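Local coordinates for alpha-toxin (Clostridium novyi, PDB 2VK9), which is a large clostridial cytotoxin whose N-terminal catalytic portion belongs to the GT-A glycosyltransferase clan, at residues Y117-I129 and D352-K364. Sequence-based numbering, arbitrary orientation.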
ATOM      1  N   TYR A 117      -0.244  11.849  15.828  1.00 24.81           N
ATOM      2  CA  TYR A 117       0.735  12.672  15.147  1.00 24.16           C
ATOM      3  C   TYR A 117       1.640  13.342  16.157  1.00 24.11           C
ATOM      4  O   TYR A 117       2.850  13.428  15.964  1.00 23.98           O
ATOM      5  CB  TYR A 117      -0.004  13.719  14.334  1.00 23.91           C
ATOM      6  CG  TYR A 117       0.846  14.613  13.468  1.00 23.36           C
ATOM      7  CD1 TYR A 117       1.698  14.087  12.499  1.00 22.76           C
ATOM      8  CD2 TYR A 117       0.753  15.989  13.588  1.00 22.63           C
ATOM      9  CE1 TYR A 117       2.443  14.916  11.691  1.00 23.06           C
ATOM     10  CE2 TYR A 117       1.483  16.821  12.796  1.00 23.64           C
ATOM     11  CZ  TYR A 117       2.328  16.288  11.844  1.00 23.92           C
ATOM     12  OH  TYR A 117       3.056  17.148  11.059  1.00 23.74           O
ATOM     13  N   ASN A 118       1.031  13.805  17.244  1.00 24.12           N
ATOM     14  CA  ASN A 118       1.750  14.419  18.339  1.00 24.10           C
ATOM     15  C   ASN A 118       2.681  13.426  19.031  1.00 24.10           C
ATOM     16  O   ASN A 118       3.737  13.794  19.539  1.00 23.89           O
ATOM     17  CB  ASN A 118       0.757  14.985  19.343  1.00 24.00           C
ATOM     18  CG  ASN A 118       1.433  15.774  20.437  1.00 24.24           C
ATOM     19  OD1 ASN A 118       2.094  16.772  20.167  1.00 24.21           O
ATOM     20  ND2 ASN A 118       1.284  15.324  21.679  1.00 24.19           N
ATOM     21  N   MET A 119       2.266  12.166  19.051  1.00 24.17           N
ATOM     22  CA  MET A 119       3.014  11.113  19.699  1.00 24.71           C
ATOM     23  C   MET A 119       4.325  10.899  18.936  1.00 24.29           C
ATOM     24  O   MET A 119       5.402  10.848  19.526  1.00 24.12           O
ATOM     25  CB  MET A 119       2.157   9.854  19.728  1.00 25.14           C
ATOM     26  CG  MET A 119       2.775   8.656  20.411  1.00 28.44           C
ATOM     27  SD  MET A 119       2.649   8.698  22.199  1.00 35.34           S
ATOM     28  CE  MET A 119       0.998   9.357  22.378  1.00 33.84           C
ATOM     29  N   TRP A 120       4.215  10.808  17.615  1.00 23.92           N
ATOM     30  CA  TRP A 120       5.366  10.777  16.731  1.00 23.73           C
ATOM     31  C   TRP A 120       6.272  11.990  16.918  1.00 24.38           C
ATOM     32  O   TRP A 120       7.495  11.848  16.979  1.00 24.42           O
ATOM     33  CB  TRP A 120       4.898  10.684  15.286  1.00 22.78           C
ATOM     34  CG  TRP A 120       4.478   9.314  14.921  1.00 21.99           C
ATOM     35  CD1 TRP A 120       3.206   8.869  14.744  1.00 21.20           C
ATOM     36  CD2 TRP A 120       5.332   8.187  14.705  1.00 20.89           C
ATOM     37  NE1 TRP A 120       3.212   7.535  14.422  1.00 20.62           N
ATOM     38  CE2 TRP A 120       4.508   7.094  14.384  1.00 20.72           C
ATOM     39  CE3 TRP A 120       6.714   7.996  14.746  1.00 20.43           C
ATOM     40  CZ2 TRP A 120       5.018   5.830  14.106  1.00 21.28           C
ATOM     41  CZ3 TRP A 120       7.219   6.740  14.470  1.00 21.34           C
ATOM     42  CH2 TRP A 120       6.372   5.672  14.157  1.00 21.00           C
ATOM     43  N   LYS A 121       5.661  13.171  17.021  1.00 25.21           N
ATOM     44  CA  LYS A 121       6.376  14.417  17.245  1.00 26.03           C
ATOM     45  C   LYS A 121       7.150  14.430  18.555  1.00 26.66           C
ATOM     46  O   LYS A 121       8.276  14.936  18.614  1.00 26.77           O
ATOM     47  CB  LYS A 121       5.410  15.590  17.216  1.00 26.00           C
ATOM     48  CG  LYS A 121       5.216  16.202  15.847  1.00 27.40           C
ATOM     49  CD  LYS A 121       4.287  17.402  15.925  1.00 28.87           C
ATOM     50  CE  LYS A 121       4.263  18.128  14.613  1.00 31.12           C
ATOM     51  NZ  LYS A 121       3.203  19.169  14.586  1.00 33.15           N
ATOM     52  N   MET A 122       6.547  13.873  19.600  1.00 27.48           N
ATOM     53  CA  MET A 122       7.158  13.861  20.923  1.00 28.61           C
ATOM     54  C   MET A 122       8.429  13.021  21.006  1.00 27.99           C
ATOM     55  O   MET A 122       9.344  13.363  21.752  1.00 28.39           O
ATOM     56  CB  MET A 122       6.165  13.366  21.960  1.00 28.39           C
ATOM     57  CG  MET A 122       5.222  14.430  22.504  1.00 30.10           C
ATOM     58  SD  MET A 122       3.910  13.647  23.489  1.00 31.70           S
ATOM     59  CE  MET A 122       4.865  13.018  24.877  1.00 33.72           C
ATOM     60  N   PHE A 123       8.493  11.943  20.228  1.00 27.39           N
ATOM     61  CA  PHE A 123       9.565  10.962  20.374  1.00 27.00           C
ATOM     62  C   PHE A 123      10.628  10.976  19.278  1.00 26.80           C
ATOM     63  O   PHE A 123      11.574  10.173  19.315  1.00 26.85           O
ATOM     64  CB  PHE A 123       8.981   9.553  20.523  1.00 26.79           C
ATOM     65  CG  PHE A 123       8.307   9.325  21.834  1.00 26.36           C
ATOM     66  CD1 PHE A 123       6.939   9.502  21.963  1.00 26.87           C
ATOM     67  CD2 PHE A 123       9.041   8.948  22.947  1.00 26.06           C
ATOM     68  CE1 PHE A 123       6.311   9.310  23.183  1.00 26.67           C
ATOM     69  CE2 PHE A 123       8.427   8.748  24.166  1.00 25.81           C
ATOM     70  CZ  PHE A 123       7.061   8.931  24.288  1.00 26.75           C
ATOM     71  N   ASN A 124      10.476  11.882  18.314  1.00 26.24           N
ATOM     72  CA  ASN A 124      11.381  11.941  17.167  1.00 25.65           C
ATOM     73  C   ASN A 124      11.719  13.377  16.795  1.00 25.48           C
ATOM     74  O   ASN A 124      11.447  13.820  15.685  1.00 25.47           O
ATOM     75  CB  ASN A 124      10.776  11.206  15.970  1.00 25.24           C
ATOM     76  CG  ASN A 124      10.551   9.737  16.243  1.00 24.96           C
ATOM     77  OD1 ASN A 124      11.483   8.938  16.228  1.00 24.77           O
ATOM     78  ND2 ASN A 124       9.303   9.370  16.493  1.00 25.15           N
ATOM     79  N   LYS A 125      12.319  14.098  17.735  1.00 25.48           N
ATOM     80  CA  LYS A 125      12.627  15.510  17.542  1.00 25.70           C
ATOM     81  C   LYS A 125      13.808  15.731  16.606  1.00 25.46           C
ATOM     82  O   LYS A 125      14.062  16.853  16.181  1.00 25.35           O
ATOM     83  CB  LYS A 125      12.890  16.196  18.879  1.00 25.92           C
ATOM     84  CG  LYS A 125      11.659  16.374  19.725  1.00 27.52           C
ATOM     85  CD  LYS A 125      12.036  16.944  21.072  1.00 31.48           C
ATOM     86  CE  LYS A 125      10.973  16.631  22.114  1.00 33.75           C
ATOM     87  NZ  LYS A 125      11.515  16.872  23.485  1.00 35.12           N
ATOM     88  N   ASP A 126      14.521  14.653  16.295  1.00 25.41           N
ATOM     89  CA  ASP A 126      15.618  14.680  15.330  1.00 25.11           C
ATOM     90  C   ASP A 126      15.154  14.436  13.884  1.00 24.63           C
ATOM     91  O   ASP A 126      15.979  14.291  12.983  1.00 24.99           O
ATOM     92  CB  ASP A 126      16.686  13.656  15.727  1.00 25.46           C
ATOM     93  CG  ASP A 126      16.130  12.231  15.861  1.00 26.78           C
ATOM     94  OD1 ASP A 126      14.910  12.070  16.097  1.00 27.88           O
ATOM     95  OD2 ASP A 126      16.924  11.265  15.740  1.00 28.01           O
ATOM     96  N   TYR A 127      13.839  14.395  13.672  1.00 23.73           N
ATOM     97  CA  TYR A 127      13.255  14.237  12.342  1.00 22.79           C
ATOM     98  C   TYR A 127      12.551  15.512  11.878  1.00 22.55           C
ATOM     99  O   TYR A 127      12.031  16.276  12.694  1.00 23.13           O
ATOM    100  CB  TYR A 127      12.261  13.073  12.346  1.00 22.48           C
ATOM    101  CG  TYR A 127      12.909  11.716  12.173  1.00 22.14           C
ATOM    102  CD1 TYR A 127      13.635  11.124  13.212  1.00 21.86           C
ATOM    103  CD2 TYR A 127      12.802  11.023  10.967  1.00 21.87           C
ATOM    104  CE1 TYR A 127      14.241   9.875  13.051  1.00 21.85           C
ATOM    105  CE2 TYR A 127      13.409   9.775  10.795  1.00 21.94           C
ATOM    106  CZ  TYR A 127      14.126   9.212  11.839  1.00 21.64           C
ATOM    107  OH  TYR A 127      14.721   7.992  11.671  1.00 21.53           O
ATOM    108  N   ASN A 128      12.561  15.763  10.573  1.00 21.87           N
ATOM    109  CA  ASN A 128      11.651  16.720   9.988  1.00 21.08           C
ATOM    110  C   ASN A 128      10.372  15.952   9.721  1.00 20.56           C
ATOM    111  O   ASN A 128      10.345  15.019   8.897  1.00 20.53           O
ATOM    112  CB  ASN A 128      12.202  17.327   8.699  1.00 21.61           C
ATOM    113  CG  ASN A 128      13.402  18.230   8.941  1.00 22.82           C
ATOM    114  OD1 ASN A 128      13.588  18.746  10.032  1.00 25.62           O
ATOM    115  ND2 ASN A 128      14.219  18.422   7.916  1.00 24.83           N
ATOM    116  N   ILE A 129       9.325  16.322  10.456  1.00 19.47           N
ATOM    117  CA  ILE A 129       8.054  15.637  10.393  1.00 18.35           C
ATOM    118  C   ILE A 129       7.074  16.473   9.596  1.00 18.41           C
ATOM    119  O   ILE A 129       6.908  17.666   9.855  1.00 19.39           O
ATOM    120  CB  ILE A 129       7.517  15.323  11.792  1.00 17.77           C
ATOM    121  CG1 ILE A 129       8.504  14.416  12.527  1.00 16.13           C
ATOM    122  CG2 ILE A 129       6.183  14.620  11.691  1.00 18.14           C
ATOM    123  CD1 ILE A 129       8.177  14.164  13.970  1.00 12.96           C
ATOM    124  N   ASP A 352      11.058   4.162  33.189  1.00 56.75           N
ATOM    125  CA  ASP A 352      11.219   5.451  32.515  1.00 56.20           C
ATOM    126  C   ASP A 352      10.426   5.481  31.206  1.00 55.40           C
ATOM    127  O   ASP A 352      10.211   4.439  30.576  1.00 55.46           O
ATOM    128  CB  ASP A 352      12.704   5.750  32.253  1.00 56.48           C
ATOM    129  CG  ASP A 352      12.959   7.216  31.882  1.00 57.51           C
ATOM    130  OD1 ASP A 352      12.809   7.591  30.692  1.00 57.88           O
ATOM    131  OD2 ASP A 352      13.318   8.001  32.789  1.00 58.96           O
ATOM    132  N   ILE A 353       9.997   6.677  30.808  1.00 54.31           N
ATOM    133  CA  ILE A 353       9.189   6.873  29.601  1.00 53.35           C
ATOM    134  C   ILE A 353       9.918   6.517  28.297  1.00 52.58           C
ATOM    135  O   ILE A 353       9.314   5.981  27.370  1.00 52.42           O
ATOM    136  CB  ILE A 353       8.621   8.310  29.548  1.00 53.45           C
ATOM    137  CG1 ILE A 353       7.318   8.347  28.751  1.00 53.86           C
ATOM    138  CG2 ILE A 353       9.664   9.321  29.038  1.00 53.12           C
ATOM    139  CD1 ILE A 353       6.383   9.468  29.222  1.00 55.49           C
ATOM    140  N   ASN A 354      11.216   6.815  28.246  1.00 51.62           N
ATOM    141  CA  ASN A 354      12.039   6.558  27.066  1.00 50.70           C
ATOM    142  C   ASN A 354      12.535   5.122  27.038  1.00 50.20           C
ATOM    143  O   ASN A 354      13.170   4.671  26.087  1.00 50.20           O
ATOM    144  CB  ASN A 354      13.202   7.546  27.011  1.00 50.55           C
ATOM    145  CG  ASN A 354      12.730   8.980  26.881  1.00 50.11           C
ATOM    146  OD1 ASN A 354      11.987   9.323  25.956  1.00 48.87           O
ATOM    147  ND2 ASN A 354      13.156   9.828  27.812  1.00 49.97           N
ATOM    148  N   ASP A 355      12.224   4.404  28.103  1.00 49.52           N
ATOM    149  CA  ASP A 355      12.510   3.000  28.188  1.00 48.92           C
ATOM    150  C   ASP A 355      11.318   2.231  27.597  1.00 47.73           C
ATOM    151  O   ASP A 355      11.461   1.098  27.126  1.00 47.62           O
ATOM    152  CB  ASP A 355      12.744   2.652  29.656  1.00 49.60           C
ATOM    153  CG  ASP A 355      13.388   1.294  29.850  1.00 52.23           C
ATOM    154  OD1 ASP A 355      13.510   0.527  28.861  1.00 55.03           O
ATOM    155  OD2 ASP A 355      13.766   0.989  31.011  1.00 54.64           O
ATOM    156  N   LEU A 356      10.151   2.873  27.597  1.00 46.19           N
ATOM    157  CA  LEU A 356       8.903   2.243  27.169  1.00 44.60           C
ATOM    158  C   LEU A 356       8.587   2.467  25.698  1.00 43.62           C
ATOM    159  O   LEU A 356       8.195   1.536  24.994  1.00 43.54           O
ATOM    160  CB  LEU A 356       7.746   2.762  28.017  1.00 44.66           C
ATOM    161  CG  LEU A 356       7.700   2.304  29.473  1.00 44.24           C
ATOM    162  CD1 LEU A 356       6.946   3.315  30.313  1.00 43.76           C
ATOM    163  CD2 LEU A 356       7.063   0.935  29.564  1.00 43.61           C
ATOM    164  N   ILE A 357       8.741   3.711  25.251  1.00 42.34           N
ATOM    165  CA  ILE A 357       8.493   4.084  23.863  1.00 41.09           C
ATOM    166  C   ILE A 357       9.830   4.273  23.161  1.00 40.44           C
ATOM    167  O   ILE A 357      10.707   4.973  23.663  1.00 40.60           O
ATOM    168  CB  ILE A 357       7.665   5.397  23.745  1.00 40.97           C
ATOM    169  CG1 ILE A 357       6.384   5.350  24.592  1.00 40.12           C
ATOM    170  CG2 ILE A 357       7.348   5.717  22.288  1.00 40.95           C
ATOM    171  CD1 ILE A 357       5.422   4.232  24.244  1.00 39.61           C
ATOM    172  N   LEU A 358       9.973   3.646  22.000  1.00 39.42           N
ATOM    173  CA  LEU A 358      11.221   3.681  21.249  1.00 38.64           C
ATOM    174  C   LEU A 358      11.242   4.821  20.207  1.00 37.71           C
ATOM    175  O   LEU A 358      10.236   5.061  19.528  1.00 37.88           O
ATOM    176  CB  LEU A 358      11.472   2.314  20.597  1.00 38.51           C
ATOM    177  CG  LEU A 358      12.146   1.230  21.461  1.00 39.10           C
ATOM    178  CD1 LEU A 358      11.391   0.909  22.734  1.00 39.21           C
ATOM    179  CD2 LEU A 358      12.363  -0.052  20.678  1.00 39.11           C
ATOM    180  N   PRO A 359      12.372   5.557  20.113  1.00 36.49           N
ATOM    181  CA  PRO A 359      12.547   6.536  19.042  1.00 35.42           C
ATOM    182  C   PRO A 359      12.965   5.848  17.754  1.00 34.40           C
ATOM    183  O   PRO A 359      13.503   4.748  17.804  1.00 34.61           O
ATOM    184  CB  PRO A 359      13.693   7.405  19.560  1.00 35.50           C
ATOM    185  CG  PRO A 359      14.491   6.501  20.403  1.00 36.06           C
ATOM    186  CD  PRO A 359      13.526   5.533  21.030  1.00 36.47           C
ATOM    187  N   LEU A 360      12.731   6.484  16.610  1.00 33.14           N
ATOM    188  CA  LEU A 360      13.131   5.893  15.328  1.00 31.72           C
ATOM    189  C   LEU A 360      14.645   5.752  15.211  1.00 31.37           C
ATOM    190  O   LEU A 360      15.139   4.743  14.708  1.00 31.30           O
ATOM    191  CB  LEU A 360      12.592   6.703  14.151  1.00 31.21           C
ATOM    192  CG  LEU A 360      11.131   6.521  13.773  1.00 29.55           C
ATOM    193  CD1 LEU A 360      10.697   7.619  12.822  1.00 27.85           C
ATOM    194  CD2 LEU A 360      10.933   5.167  13.154  1.00 27.69           C
ATOM    195  N   GLY A 361      15.361   6.771  15.683  1.00 30.92           N
ATOM    196  CA  GLY A 361      16.812   6.826  15.603  1.00 30.53           C
ATOM    197  C   GLY A 361      17.352   6.829  14.187  1.00 30.43           C
ATOM    198  O   GLY A 361      16.692   7.298  13.250  1.00 30.25           O
ATOM    199  N   ASP A 362      18.564   6.303  14.044  1.00 30.38           N
ATOM    200  CA  ASP A 362      19.218   6.150  12.750  1.00 30.30           C
ATOM    201  C   ASP A 362      18.854   4.789  12.227  1.00 29.68           C
ATOM    202  O   ASP A 362      19.104   3.787  12.899  1.00 30.21           O
ATOM    203  CB  ASP A 362      20.735   6.229  12.913  1.00 30.59           C
ATOM    204  CG  ASP A 362      21.177   7.457  13.693  1.00 32.69           C
ATOM    205  OD1 ASP A 362      20.592   8.543  13.463  1.00 33.30           O
ATOM    206  OD2 ASP A 362      22.105   7.336  14.537  1.00 35.33           O
ATOM    207  N   ILE A 363      18.258   4.743  11.041  1.00 28.80           N
ATOM    208  CA  ILE A 363      17.851   3.473  10.442  1.00 27.85           C
ATOM    209  C   ILE A 363      18.807   3.084   9.314  1.00 27.82           C
ATOM    210  O   ILE A 363      18.792   3.708   8.256  1.00 27.61           O
ATOM    211  CB  ILE A 363      16.403   3.552   9.896  1.00 27.85           C
ATOM    212  CG1 ILE A 363      15.438   4.010  11.001  1.00 27.30           C
ATOM    213  CG2 ILE A 363      15.980   2.215   9.277  1.00 26.91           C
ATOM    214  CD1 ILE A 363      14.113   4.562  10.495  1.00 27.12           C
ATOM    215  N   LYS A 364      19.631   2.058   9.539  1.00 27.71           N
ATOM    216  CA  LYS A 364      20.508   1.543   8.473  1.00 28.09           C
ATOM    217  C   LYS A 364      19.686   0.992   7.304  1.00 27.53           C
ATOM    218  O   LYS A 364      18.776   0.199   7.501  1.00 27.92           O
ATOM    219  CB  LYS A 364      21.461   0.443   8.971  1.00 28.25           C
ATOM    220  CG  LYS A 364      22.107   0.638  10.322  1.00 29.97           C
ATOM    221  CD  LYS A 364      23.241   1.630  10.306  1.00 34.02           C
ATOM    222  CE  LYS A 364      23.888   1.702  11.706  1.00 37.15           C
ATOM    223  NZ  LYS A 364      24.573   3.019  11.985  1.00 38.72           N
TER
HETATM  224  O   HOH W   1      14.246   9.456  16.567  1.00 27.78           O
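Trp120 opens the contact: CZ3 of its indole lies 3.9 Å from Leu360 CD1, where helix 111-123 meets residues 352-364, a short, weakly bonded helix followed by a loop, more than 220 residues further along the chain. This is the helix of a beta-alpha-beta crossover, linking parallel strands 99-103 and 128-133 in the GT-A-like domain, and the 352-364 segment runs past its C-terminal end. The indole NE1 is tied elsewhere, to the carbonyl of Phe287, and the ring also meets Phe102.

One turn on, Phe123 lays a ring face on Ile357, whose CG2 stands 3.5 Å above the plane, practically over the centroid. With CG1 of Ile357 beside the backbone N (chi1 -52°), CG2 is turned onto the ring while CG1 meets CZ at its rim. Ile357 also touches Phe315 and Ile318 of helix 307-321.

Asn124 is the polar pivot. Its ND2 turns back to donate to Trp120 O, which fixes the amide plane, and Asn124 OD1 accepts the N-H of Leu360, 2.8 Å from OD1 to Leu360 N, at a nearly straight 166°. A water bound to Asn124 OD1 also reaches Asp126 OD1 and accepts from Gly361 N, so OD1 is gripped twice. Asp126, in the type I turn from Asn124 to Tyr127, shares Lys98 with Asp362 through salt bridges, the lysine probably easing the repulsion between the two carboxylates.

Tyr127 closes the walk. Leu360 CD1 sits over one face of the Tyr127 ring, 4.1 Å from its centroid and offset toward the rim, and Tyr127 OH donates to Gly361 O at 2.6 Å.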